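Long-range contacts in bacterioferritin (Mycobacterium tuberculosis, PDB 3UOI), which probably stores iron, oxidising ferrous ions with dioxygen at a ferroxidase centre and laying down ferric mineral inside a hollow shell of 24 subunits: residues N14-S19 and N101-G106; Q88-L93 and T138-M143; A94-V99 and E131-L136. All blocks are in the same frame, centred on the assembly; numbering follows the deposited sequence.

Contact 1: N14-S19 and N101-G106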
ATOM      1  N   ASN A  14      35.745  42.765  -0.528  1.00 18.64           N
ATOM      2  CA  ASN A  14      36.941  41.947  -0.580  1.00 19.74           C
ATOM      3  C   ASN A  14      37.592  41.774   0.778  1.00 20.87           C
ATOM      4  O   ASN A  14      38.166  40.792   1.054  1.00 17.71           O
ATOM      5  CB  ASN A  14      37.932  42.391  -1.628  1.00 18.99           C
ATOM      6  CG  ASN A  14      37.742  41.702  -2.905  1.00 25.08           C
ATOM      7  OD1 ASN A  14      37.832  40.512  -2.977  1.00 28.71           O
ATOM      8  ND2 ASN A  14      37.500  42.444  -3.932  1.00 23.92           N
ATOM      9  N   GLU A  15      37.473  42.804   1.578  1.00 18.88           N
ATOM     10  CA  GLU A  15      37.973  42.775   2.910  1.00 22.74           C
ATOM     11  C   GLU A  15      37.230  41.729   3.712  1.00 19.88           C
ATOM     12  O   GLU A  15      37.800  41.017   4.447  1.00 20.18           O
ATOM     13  CB  GLU A  15      37.759  44.124   3.570  1.00 22.99           C
ATOM     14  CG  GLU A  15      38.921  45.019   3.553  1.00 32.81           C
ATOM     15  CD  GLU A  15      38.667  46.257   4.339  1.00 41.88           C
ATOM     16  OE1 GLU A  15      38.589  47.309   3.728  1.00 47.62           O
ATOM     17  OE2 GLU A  15      38.541  46.158   5.562  1.00 47.01           O
ATOM     18  N   GLN A  16      35.915  41.725   3.566  1.00 23.10           N
ATOM     19  CA  GLN A  16      35.038  40.816   4.269  1.00 22.14           C
ATOM     20  C   GLN A  16      35.245  39.422   3.769  1.00 22.51           C
ATOM     21  O   GLN A  16      35.212  38.498   4.523  1.00 23.65           O
ATOM     22  CB  GLN A  16      33.602  41.276   4.277  1.00 19.76           C
ATOM     23  CG  GLN A  16      32.662  40.433   5.064  1.00 17.49           C
ATOM     24  CD  GLN A  16      32.963  40.353   6.544  1.00 19.61           C
ATOM     25  OE1 GLN A  16      33.556  41.222   7.130  1.00 19.15           O
ATOM     26  NE2 GLN A  16      32.571  39.268   7.125  1.00 22.94           N
ATOM     27  N   LEU A  17      35.466  39.302   2.479  1.00 22.78           N
ATOM     28  CA  LEU A  17      35.713  38.025   1.884  1.00 21.20           C
ATOM     29  C   LEU A  17      36.974  37.429   2.484  1.00 21.57           C
ATOM     30  O   LEU A  17      36.980  36.312   2.856  1.00 22.21           O
ATOM     31  CB  LEU A  17      35.870  38.162   0.378  1.00 20.00           C
ATOM     32  CG  LEU A  17      36.411  36.933  -0.345  1.00 20.00           C
ATOM     33  CD1 LEU A  17      35.615  35.693   0.002  1.00 20.00           C
ATOM     34  CD2 LEU A  17      36.441  37.103  -1.798  1.00 20.00           C
ATOM     35  N   THR A  18      38.021  38.219   2.599  1.00 19.97           N
ATOM     36  CA  THR A  18      39.278  37.770   3.152  1.00 21.61           C
ATOM     37  C   THR A  18      39.009  37.273   4.613  1.00 21.09           C
ATOM     38  O   THR A  18      39.466  36.243   5.042  1.00 17.54           O
ATOM     39  CB  THR A  18      40.372  38.877   3.072  1.00 22.98           C
ATOM     40  OG1 THR A  18      40.939  38.933   1.773  1.00 24.22           O
ATOM     41  CG2 THR A  18      41.466  38.689   4.080  1.00 24.40           C
ATOM     42  N   SER A  19      38.195  38.025   5.317  1.00 19.77           N
ATOM     43  CA  SER A  19      37.828  37.677   6.652  1.00 21.27           C
ATOM     44  C   SER A  19      37.128  36.289   6.709  1.00 20.83           C
ATOM     45  O   SER A  19      37.437  35.499   7.539  1.00 19.98           O
ATOM     46  CB  SER A  19      36.886  38.747   7.191  1.00 20.95           C
ATOM     47  OG  SER A  19      36.607  38.566   8.514  1.00 23.09           O
ATOM     48  N   ASN A 101      33.299  45.119  13.828  1.00 27.55           N
ATOM     49  CA  ASN A 101      33.983  46.365  13.749  1.00 27.42           C
ATOM     50  C   ASN A 101      34.079  46.870  12.300  1.00 26.50           C
ATOM     51  O   ASN A 101      33.907  48.013  12.072  1.00 25.10           O
ATOM     52  CB  ASN A 101      35.348  46.237  14.389  1.00 29.03           C
ATOM     53  CG  ASN A 101      35.293  46.048  15.927  1.00 32.50           C
ATOM     54  OD1 ASN A 101      36.322  45.875  16.539  1.00 34.23           O
ATOM     55  ND2 ASN A 101      34.128  46.079  16.520  1.00 37.14           N
ATOM     56  N   ARG A 102      34.383  46.014  11.352  1.00 22.87           N
ATOM     57  CA  ARG A 102      34.368  46.376   9.955  1.00 25.52           C
ATOM     58  C   ARG A 102      32.995  46.607   9.291  1.00 22.68           C
ATOM     59  O   ARG A 102      32.842  47.493   8.555  1.00 24.36           O
ATOM     60  CB  ARG A 102      35.250  45.413   9.117  1.00 24.68           C
ATOM     61  CG  ARG A 102      34.997  45.485   7.643  1.00 30.08           C
ATOM     62  CD  ARG A 102      35.798  44.491   6.834  1.00 31.06           C
ATOM     63  NE  ARG A 102      35.549  43.137   7.239  1.00 31.65           N
ATOM     64  CZ  ARG A 102      36.254  42.485   8.139  1.00 33.03           C
ATOM     65  NH1 ARG A 102      37.284  43.042   8.720  1.00 34.54           N
ATOM     66  NH2 ARG A 102      35.935  41.289   8.456  1.00 24.47           N
ATOM     67  N   LEU A 103      32.048  45.738   9.534  1.00 21.01           N
ATOM     68  CA  LEU A 103      30.693  45.814   9.022  1.00 20.60           C
ATOM     69  C   LEU A 103      29.757  46.938   9.528  1.00 20.13           C
ATOM     70  O   LEU A 103      28.896  47.363   8.814  1.00 16.47           O
ATOM     71  CB  LEU A 103      30.010  44.466   9.066  1.00 18.57           C
ATOM     72  CG  LEU A 103      30.776  43.428   8.272  1.00 20.92           C
ATOM     73  CD1 LEU A 103      29.957  42.279   8.015  1.00 18.37           C
ATOM     74  CD2 LEU A 103      31.294  43.999   7.024  1.00 17.50           C
ATOM     75  N   LYS A 104      29.905  47.340  10.787  1.00 20.81           N
ATOM     76  CA  LYS A 104      28.972  48.311  11.293  1.00 21.50           C
ATOM     77  C   LYS A 104      29.103  49.611  10.509  1.00 21.44           C
ATOM     78  O   LYS A 104      28.183  50.067   9.949  1.00 21.01           O
ATOM     79  CB  LYS A 104      29.187  48.571  12.741  1.00 20.17           C
ATOM     80  CG  LYS A 104      28.681  47.555  13.720  1.00 22.29           C
ATOM     81  CD  LYS A 104      29.458  47.771  14.959  1.00 23.35           C
ATOM     82  CE  LYS A 104      28.799  47.276  16.179  1.00 33.75           C
ATOM     83  NZ  LYS A 104      29.107  48.184  17.297  1.00 39.33           N
ATOM     84  N   PRO A 105      30.296  50.146  10.407  1.00 22.94           N
ATOM     85  CA  PRO A 105      30.554  51.311   9.564  1.00 23.36           C
ATOM     86  C   PRO A 105      30.332  51.040   8.072  1.00 21.70           C
ATOM     87  O   PRO A 105      29.768  51.810   7.387  1.00 21.67           O
ATOM     88  CB  PRO A 105      31.999  51.626   9.880  1.00 24.77           C
ATOM     89  CG  PRO A 105      32.460  50.522  10.686  1.00 27.57           C
ATOM     90  CD  PRO A 105      31.391  49.928  11.337  1.00 22.26           C
ATOM     91  N   GLY A 106      30.731  49.880   7.620  1.00 22.02           N
ATOM     92  CA  GLY A 106      30.619  49.494   6.221  1.00 21.02           C
ATOM     93  C   GLY A 106      29.243  49.467   5.582  1.00 20.95           C
ATOM     94  O   GLY A 106      29.087  49.854   4.455  1.00 20.98           O
TER
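R102 reaches from helix 85-112 to helix 7-36 and carries most of this contact. Its CG stands anti to the backbone N (chi1 164°), and a bend at chi3 turns the guanidinium along helix 7-36. The group meets Q16 side-on. NE and NH2 both donate to the one amide oxygen, at 2.8 Å for R102 NE to Q16 OE1 and 2.7 Å for R102 NH2 to Q16 OE1. The oxygen lies close to the guanidinium plane. Neither bond is straight, since two neighbouring N-H groups share one acceptor. Seen from Q16, NH2 sits well above the carbonyl plane, while NE is tilted from it by only 18°. The other end of the amide has its own partner: Q16 NE2 bonds to E20, a predicted iron ligand. Q16 is thus a probable second-shell residue of the ferroxidase centre, within the antiparallel four-helix bundle of the ferritin family. S19 OG also lies at the guanidinium edge, 2.8 Å from R102 NH2. E15 crosses the arginine's aliphatic part obliquely, with E15 OE2 3.5 Å from R102 CD. Its carboxylate is near the charge of R102 but forms no salt bridge with it. Next in sequence, L103 crosses Q16 at about a right angle. L103 CD2 comes within 3.6 Å of Q16 OE1, and the leucine also packs on I125 and V126 of helix 116-146.

Contact 2: Q88-L93 and T138-M143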
ATOM      1  N   GLN A  88      40.243  28.462  22.149  1.00 20.86           N
ATOM      2  CA  GLN A  88      39.573  28.304  20.841  1.00 19.78           C
ATOM      3  C   GLN A  88      38.317  29.149  20.664  1.00 21.24           C
ATOM      4  O   GLN A  88      38.190  29.857  19.723  1.00 22.89           O
ATOM      5  CB  GLN A  88      39.306  26.837  20.534  1.00 18.88           C
ATOM      6  CG  GLN A  88      40.463  26.179  19.954  1.00 12.23           C
ATOM      7  CD  GLN A  88      40.330  24.696  19.765  1.00 20.09           C
ATOM      8  OE1 GLN A  88      39.324  24.115  20.049  1.00 28.14           O
ATOM      9  NE2 GLN A  88      41.336  24.109  19.242  1.00 20.91           N
ATOM     10  N   PHE A  89      37.455  29.130  21.654  1.00 23.76           N
ATOM     11  CA  PHE A  89      36.318  30.010  21.694  1.00 24.75           C
ATOM     12  C   PHE A  89      36.769  31.470  21.686  1.00 24.19           C
ATOM     13  O   PHE A  89      36.135  32.276  21.099  1.00 24.84           O
ATOM     14  CB  PHE A  89      35.489  29.798  22.941  1.00 23.55           C
ATOM     15  CG  PHE A  89      34.839  28.493  23.033  1.00 26.03           C
ATOM     16  CD1 PHE A  89      34.221  27.937  21.968  1.00 28.08           C
ATOM     17  CD2 PHE A  89      34.800  27.815  24.235  1.00 28.94           C
ATOM     18  CE1 PHE A  89      33.620  26.722  22.096  1.00 26.41           C
ATOM     19  CE2 PHE A  89      34.201  26.625  24.340  1.00 19.54           C
ATOM     20  CZ  PHE A  89      33.627  26.076  23.271  1.00 23.26           C
ATOM     21  N   GLU A  90      37.845  31.778  22.384  1.00 24.80           N
ATOM     22  CA  GLU A  90      38.381  33.128  22.449  1.00 26.05           C
ATOM     23  C   GLU A  90      38.915  33.676  21.154  1.00 25.24           C
ATOM     24  O   GLU A  90      38.757  34.813  20.834  1.00 23.48           O
ATOM     25  CB  GLU A  90      39.382  33.281  23.556  1.00 26.68           C
ATOM     26  CG  GLU A  90      38.781  33.996  24.662  1.00 33.95           C
ATOM     27  CD  GLU A  90      39.638  34.037  25.855  1.00 43.14           C
ATOM     28  OE1 GLU A  90      40.690  33.385  25.831  1.00 45.29           O
ATOM     29  OE2 GLU A  90      39.227  34.707  26.814  1.00 42.18           O
ATOM     30  N   ALA A  91      39.575  32.804  20.442  1.00 24.29           N
ATOM     31  CA  ALA A  91      40.090  33.041  19.135  1.00 23.63           C
ATOM     32  C   ALA A  91      38.971  33.266  18.127  1.00 25.27           C
ATOM     33  O   ALA A  91      39.060  34.064  17.268  1.00 24.61           O
ATOM     34  CB  ALA A  91      40.960  31.894  18.745  1.00 21.06           C
ATOM     35  N   ASP A  92      37.932  32.479  18.233  1.00 25.32           N
ATOM     36  CA  ASP A  92      36.800  32.588  17.353  1.00 25.16           C
ATOM     37  C   ASP A  92      36.040  33.876  17.614  1.00 24.60           C
ATOM     38  O   ASP A  92      35.572  34.497  16.734  1.00 24.47           O
ATOM     39  CB  ASP A  92      35.952  31.337  17.407  1.00 22.98           C
ATOM     40  CG  ASP A  92      36.672  30.101  16.839  1.00 26.36           C
ATOM     41  OD1 ASP A  92      36.123  29.061  17.001  1.00 22.12           O
ATOM     42  OD2 ASP A  92      37.753  30.154  16.281  1.00 29.82           O
ATOM     43  N   LEU A  93      35.965  34.253  18.871  1.00 25.14           N
ATOM     44  CA  LEU A  93      35.294  35.458  19.278  1.00 24.86           C
ATOM     45  C   LEU A  93      35.967  36.643  18.682  1.00 25.37           C
ATOM     46  O   LEU A  93      35.336  37.534  18.284  1.00 26.04           O
ATOM     47  CB  LEU A  93      35.275  35.601  20.782  1.00 25.39           C
ATOM     48  CG  LEU A  93      34.030  35.105  21.487  1.00 28.08           C
ATOM     49  CD1 LEU A  93      34.203  35.150  22.957  1.00 27.85           C
ATOM     50  CD2 LEU A  93      32.881  35.906  21.098  1.00 21.52           C
ATOM     51  N   THR A 138      28.485  32.716  25.686  1.00 20.05           N
ATOM     52  CA  THR A 138      27.741  31.802  26.528  1.00 20.47           C
ATOM     53  C   THR A 138      28.564  30.533  26.841  1.00 21.01           C
ATOM     54  O   THR A 138      28.493  30.050  27.908  1.00 20.78           O
ATOM     55  CB  THR A 138      26.405  31.403  25.932  1.00 19.27           C
ATOM     56  OG1 THR A 138      25.516  32.488  25.963  1.00 24.85           O
ATOM     57  CG2 THR A 138      25.799  30.263  26.694  1.00 19.61           C
ATOM     58  N   GLN A 139      29.345  30.021  25.915  1.00 20.04           N
ATOM     59  CA  GLN A 139      30.195  28.895  26.237  1.00 23.08           C
ATOM     60  C   GLN A 139      31.248  29.275  27.291  1.00 21.90           C
ATOM     61  O   GLN A 139      31.483  28.585  28.219  1.00 22.85           O
ATOM     62  CB  GLN A 139      30.848  28.244  24.997  1.00 22.02           C
ATOM     63  CG  GLN A 139      29.939  27.846  23.858  1.00 24.31           C
ATOM     64  CD  GLN A 139      28.648  27.240  24.294  1.00 25.29           C
ATOM     65  OE1 GLN A 139      28.612  26.111  24.676  1.00 32.98           O
ATOM     66  NE2 GLN A 139      27.601  27.984  24.244  1.00 22.34           N
ATOM     67  N   LEU A 140      31.862  30.411  27.147  1.00 23.94           N
ATOM     68  CA  LEU A 140      32.798  30.807  28.164  1.00 24.55           C
ATOM     69  C   LEU A 140      32.105  31.014  29.515  1.00 23.03           C
ATOM     70  O   LEU A 140      32.650  30.663  30.501  1.00 24.97           O
ATOM     71  CB  LEU A 140      33.668  31.940  27.723  1.00 23.18           C
ATOM     72  CG  LEU A 140      34.525  31.558  26.534  1.00 23.81           C
ATOM     73  CD1 LEU A 140      34.788  32.725  25.684  1.00 28.56           C
ATOM     74  CD2 LEU A 140      35.763  31.046  27.020  1.00 29.05           C
ATOM     75  N   GLU A 141      30.880  31.534  29.504  1.00 25.37           N
ATOM     76  CA  GLU A 141      30.101  31.771  30.724  1.00 25.97           C
ATOM     77  C   GLU A 141      29.855  30.473  31.450  1.00 24.40           C
ATOM     78  O   GLU A 141      29.993  30.387  32.640  1.00 24.37           O
ATOM     79  CB  GLU A 141      28.714  32.388  30.433  1.00 27.01           C
ATOM     80  CG  GLU A 141      28.633  33.673  29.575  1.00 32.50           C
ATOM     81  CD  GLU A 141      27.190  34.293  29.401  1.00 35.80           C
ATOM     82  OE1 GLU A 141      26.156  33.616  29.393  1.00 31.74           O
ATOM     83  OE2 GLU A 141      27.131  35.495  29.217  1.00 38.53           O
ATOM     84  N   LEU A 142      29.462  29.475  30.684  1.00 22.74           N
ATOM     85  CA  LEU A 142      29.184  28.141  31.161  1.00 21.90           C
ATOM     86  C   LEU A 142      30.396  27.459  31.726  1.00 22.79           C
ATOM     87  O   LEU A 142      30.307  26.767  32.692  1.00 21.43           O
ATOM     88  CB  LEU A 142      28.564  27.302  30.087  1.00 21.88           C
ATOM     89  CG  LEU A 142      27.098  27.487  29.843  1.00 20.13           C
ATOM     90  CD1 LEU A 142      26.655  26.658  28.659  1.00 25.74           C
ATOM     91  CD2 LEU A 142      26.357  27.101  31.045  1.00 28.48           C
ATOM     92  N   MET A 143      31.537  27.714  31.127  1.00 22.24           N
ATOM     93  CA  MET A 143      32.740  27.122  31.562  1.00 25.24           C
ATOM     94  C   MET A 143      33.046  27.464  33.004  1.00 27.87           C
ATOM     95  O   MET A 143      33.404  26.607  33.766  1.00 27.28           O
ATOM     96  CB  MET A 143      33.860  27.629  30.707  1.00 26.11           C
ATOM     97  CG  MET A 143      34.160  26.793  29.562  1.00 26.62           C
ATOM     98  SD  MET A 143      35.667  27.276  28.817  1.00 30.20           S
ATOM     99  CE  MET A 143      36.277  25.827  28.057  1.00 25.06           C
TER
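F89 and L140 are the main partners in an apolar packing contact between helices 85-112 and 116-146, at the end of the bundle where the short helix 148-153 packs. No hydrogen bond joins the two segments. Q139 lies over one face of the F89 ring. Its CB is 4.0 Å from the ring centroid and 18° off the ring normal, a CH-pi contact. The Q139 chain bends at chi2 (-40°), which carries the amide off to its own partners, Y135 O and Y151 OH. M143 meets the ring at its edge, with M143 CE 4.3 Å from F89 CE2. The two helices are neighbours in the antiparallel four-helix bundle of the ferritin-like fold, and the short segments run at 153° to each other. L140 uses one methyl for three partners. Its CD1 meets L93 CD1 tip to tip at 3.7 Å. The same L140 CD1 is 4.1 Å from F89 CB, and it also touches CG of E90, a residue on the solvent-exposed side of the contact. Y151 of helix 148-153 packs against both F89 and M143. A third subunit adds P160, which packs on Q139, and W37, which packs on L142.

Contact 3: A94-V99 and E131-L136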
ATOM      1  N   ALA A  94      37.275  36.627  18.645  1.00 24.46           N
ATOM      2  CA  ALA A  94      38.018  37.761  18.155  1.00 24.40           C
ATOM      3  C   ALA A  94      37.818  38.097  16.699  1.00 24.64           C
ATOM      4  O   ALA A  94      37.704  39.202  16.388  1.00 24.65           O
ATOM      5  CB  ALA A  94      39.496  37.660  18.518  1.00 24.14           C
ATOM      6  N   ILE A  95      37.796  37.114  15.832  1.00 24.44           N
ATOM      7  CA  ILE A  95      37.475  37.306  14.434  1.00 23.07           C
ATOM      8  C   ILE A  95      36.026  37.781  14.134  1.00 23.99           C
ATOM      9  O   ILE A  95      35.792  38.616  13.326  1.00 23.74           O
ATOM     10  CB  ILE A  95      37.856  36.047  13.613  1.00 24.57           C
ATOM     11  CG1 ILE A  95      37.632  36.292  12.139  1.00 23.35           C
ATOM     12  CG2 ILE A  95      37.103  34.871  14.047  1.00 19.59           C
ATOM     13  CD1 ILE A  95      38.648  35.707  11.304  1.00 25.26           C
ATOM     14  N   GLU A  96      35.057  37.240  14.819  1.00 22.42           N
ATOM     15  CA  GLU A  96      33.713  37.729  14.696  1.00 23.62           C
ATOM     16  C   GLU A  96      33.610  39.211  15.159  1.00 23.78           C
ATOM     17  O   GLU A  96      32.931  39.981  14.548  1.00 23.04           O
ATOM     18  CB  GLU A  96      32.754  36.855  15.487  1.00 23.12           C
ATOM     19  CG  GLU A  96      32.837  35.373  15.232  1.00 28.62           C
ATOM     20  CD  GLU A  96      32.631  34.629  16.504  1.00 39.12           C
ATOM     21  OE1 GLU A  96      32.134  35.254  17.469  1.00 45.56           O
ATOM     22  OE2 GLU A  96      32.936  33.438  16.596  1.00 42.94           O
ATOM     23  N   TYR A  97      34.287  39.581  16.237  1.00 22.30           N
ATOM     24  CA  TYR A  97      34.312  40.969  16.679  1.00 21.79           C
ATOM     25  C   TYR A  97      34.974  41.855  15.640  1.00 20.42           C
ATOM     26  O   TYR A  97      34.519  42.916  15.388  1.00 20.52           O
ATOM     27  CB  TYR A  97      34.917  41.136  18.056  1.00 22.52           C
ATOM     28  CG  TYR A  97      33.927  40.986  19.174  1.00 25.80           C
ATOM     29  CD1 TYR A  97      32.861  41.836  19.269  1.00 31.63           C
ATOM     30  CD2 TYR A  97      34.078  40.051  20.143  1.00 24.97           C
ATOM     31  CE1 TYR A  97      31.988  41.728  20.236  1.00 30.38           C
ATOM     32  CE2 TYR A  97      33.189  39.931  21.112  1.00 25.95           C
ATOM     33  CZ  TYR A  97      32.140  40.780  21.170  1.00 28.71           C
ATOM     34  OH  TYR A  97      31.209  40.719  22.140  1.00 29.63           O
ATOM     35  N   ASP A  98      36.025  41.357  15.020  1.00 18.48           N
ATOM     36  CA  ASP A  98      36.658  42.065  13.954  1.00 21.66           C
ATOM     37  C   ASP A  98      35.656  42.281  12.850  1.00 20.11           C
ATOM     38  O   ASP A  98      35.603  43.318  12.338  1.00 22.57           O
ATOM     39  CB  ASP A  98      37.866  41.350  13.402  1.00 22.09           C
ATOM     40  CG  ASP A  98      39.102  41.651  14.140  1.00 28.17           C
ATOM     41  OD1 ASP A  98      38.993  42.207  15.189  1.00 33.57           O
ATOM     42  OD2 ASP A  98      40.178  41.298  13.696  1.00 33.96           O
ATOM     43  N   VAL A  99      34.829  41.313  12.540  1.00 20.72           N
ATOM     44  CA  VAL A  99      33.802  41.519  11.518  1.00 21.09           C
ATOM     45  C   VAL A  99      32.795  42.619  11.893  1.00 23.04           C
ATOM     46  O   VAL A  99      32.451  43.433  11.099  1.00 18.19           O
ATOM     47  CB  VAL A  99      33.054  40.213  11.161  1.00 21.38           C
ATOM     48  CG1 VAL A  99      31.781  40.513  10.442  1.00 21.23           C
ATOM     49  CG2 VAL A  99      33.888  39.401  10.305  1.00 18.05           C
ATOM     50  N   GLU A 131      24.851  36.184  16.376  1.00 21.63           N
ATOM     51  CA  GLU A 131      24.420  34.900  16.912  1.00 23.43           C
ATOM     52  C   GLU A 131      25.625  34.086  17.317  1.00 21.65           C
ATOM     53  O   GLU A 131      25.685  33.578  18.396  1.00 23.12           O
ATOM     54  CB  GLU A 131      23.552  34.135  15.907  1.00 22.56           C
ATOM     55  CG  GLU A 131      22.222  34.771  15.695  1.00 29.25           C
ATOM     56  CD  GLU A 131      21.106  33.828  15.275  1.00 37.13           C
ATOM     57  OE1 GLU A 131      21.284  32.616  15.221  1.00 35.92           O
ATOM     58  OE2 GLU A 131      20.015  34.333  15.011  1.00 40.66           O
ATOM     59  N   HIS A 132      26.629  34.058  16.483  1.00 22.15           N
ATOM     60  CA  HIS A 132      27.805  33.315  16.833  1.00 23.10           C
ATOM     61  C   HIS A 132      28.508  33.808  18.087  1.00 22.86           C
ATOM     62  O   HIS A 132      28.897  33.024  18.901  1.00 24.08           O
ATOM     63  CB  HIS A 132      28.785  33.389  15.708  1.00 24.04           C
ATOM     64  CG  HIS A 132      29.777  32.287  15.706  1.00 26.95           C
ATOM     65  ND1 HIS A 132      30.713  32.140  14.722  1.00 30.15           N
ATOM     66  CD2 HIS A 132      29.996  31.289  16.581  1.00 30.38           C
ATOM     67  CE1 HIS A 132      31.463  31.095  14.985  1.00 28.32           C
ATOM     68  NE2 HIS A 132      31.045  30.554  16.104  1.00 26.99           N
ATOM     69  N   ILE A 133      28.655  35.119  18.218  1.00 22.38           N
ATOM     70  CA  ILE A 133      29.326  35.698  19.336  1.00 20.16           C
ATOM     71  C   ILE A 133      28.570  35.368  20.580  1.00 18.78           C
ATOM     72  O   ILE A 133      29.172  35.024  21.555  1.00 18.53           O
ATOM     73  CB  ILE A 133      29.468  37.207  19.193  1.00 19.60           C
ATOM     74  CG1 ILE A 133      30.527  37.558  18.162  1.00 16.19           C
ATOM     75  CG2 ILE A 133      29.780  37.841  20.537  1.00 24.04           C
ATOM     76  CD1 ILE A 133      30.265  38.749  17.464  1.00 15.78           C
ATOM     77  N   ASP A 134      27.250  35.459  20.495  1.00 17.71           N
ATOM     78  CA  ASP A 134      26.366  35.183  21.610  1.00 18.40           C
ATOM     79  C   ASP A 134      26.564  33.716  22.011  1.00 16.31           C
ATOM     80  O   ASP A 134      26.771  33.435  23.132  1.00 13.63           O
ATOM     81  CB  ASP A 134      24.922  35.568  21.284  1.00 20.06           C
ATOM     82  CG  ASP A 134      23.916  35.230  22.377  1.00 23.54           C
ATOM     83  OD1 ASP A 134      24.247  35.108  23.502  1.00 24.33           O
ATOM     84  OD2 ASP A 134      22.751  35.137  22.075  1.00 32.40           O
ATOM     85  N   TYR A 135      26.618  32.824  21.046  1.00 15.92           N
ATOM     86  CA  TYR A 135      26.902  31.429  21.313  1.00 17.62           C
ATOM     87  C   TYR A 135      28.255  31.201  21.941  1.00 17.84           C
ATOM     88  O   TYR A 135      28.362  30.440  22.820  1.00 21.28           O
ATOM     89  CB  TYR A 135      26.851  30.602  20.046  1.00 17.27           C
ATOM     90  CG  TYR A 135      27.552  29.281  20.151  1.00 16.16           C
ATOM     91  CD1 TYR A 135      26.919  28.173  20.656  1.00 16.07           C
ATOM     92  CD2 TYR A 135      28.844  29.158  19.770  1.00 14.36           C
ATOM     93  CE1 TYR A 135      27.561  26.995  20.756  1.00 13.52           C
ATOM     94  CE2 TYR A 135      29.492  28.006  19.873  1.00 21.97           C
ATOM     95  CZ  TYR A 135      28.865  26.912  20.366  1.00 21.51           C
ATOM     96  OH  TYR A 135      29.572  25.768  20.446  1.00 26.52           O
ATOM     97  N   LEU A 136      29.275  31.867  21.463  1.00 19.48           N
ATOM     98  CA  LEU A 136      30.630  31.719  21.987  1.00 21.23           C
ATOM     99  C   LEU A 136      30.922  32.245  23.433  1.00 22.02           C
ATOM    100  O   LEU A 136      31.621  31.606  24.190  1.00 24.24           O
ATOM    101  CB  LEU A 136      31.633  32.261  20.983  1.00 22.51           C
ATOM    102  CG  LEU A 136      31.799  31.539  19.652  1.00 23.45           C
ATOM    103  CD1 LEU A 136      32.512  32.354  18.643  1.00 31.26           C
ATOM    104  CD2 LEU A 136      32.516  30.281  19.828  1.00 25.58           C
TER
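The segments 94-99 and 131-136 run antiparallel at 148°, with their axes 9.7 Å apart at closest approach. The CA atoms of E96 and I133 are 6.7 Å from each other. Both segments belong to the four-helix bundle of the ferritin-like fold, on helices 85-112 and 116-146. E96 and H132 are predicted ligands of the second iron of the ferroxidase centre, together with E53 and E129. The E96 carboxylate lies over one face of the H132 imidazole. As modelled, E96 OE2 sits 3.1 Å above the ring plane, over its centre, and the carboxylate and ring planes are 28° apart. E96 OE2 is 3.2 Å from H132 ND1, but the angle is too poor for a hydrogen bond. The carboxylate is modelled too close to both L136 and I133, so its exact position is doubtful. The imidazole is placed there by a first torsion that sets CG anti to the backbone N (chi1 -158°). Y27 of helix 7-36 meets the same ring at a steep angle.

I133 slides past E96 in the opposite direction. I133 CD1 packs on E96 CB at 3.7 Å. On the outer side, Y97 crosses I133 obliquely. The phenol OH is bonded to E137, one residue beyond the segment, which helps hold the ring beside I133. I133 CD1 lies over one ring face of Y97, while I133 CG2 is 3.8 Å from Y97 CZ.

All three contacts use helix 85-112 and are largely buried. Contacts 2 and 3 both pair it with helix 116-146, on adjoining parts of both helices, whereas contact 1 pairs it with helix 7-36. Contact 3 lies nearest the chain centre, about 7 Å from it centre to centre, and brings together predicted iron ligands. Contact 1 is polar and probably lies in the second shell of the ferroxidase centre. Contact 2 is apolar and lies farthest out, its centre about 14 Å from that of the chain. Contacts 2 and 3 join through L93 and F89, which pack on I133 and L136. V99 packs on Q16 and S19 and so joins contacts 1 and 3. Contacts 1 and 2 do not touch.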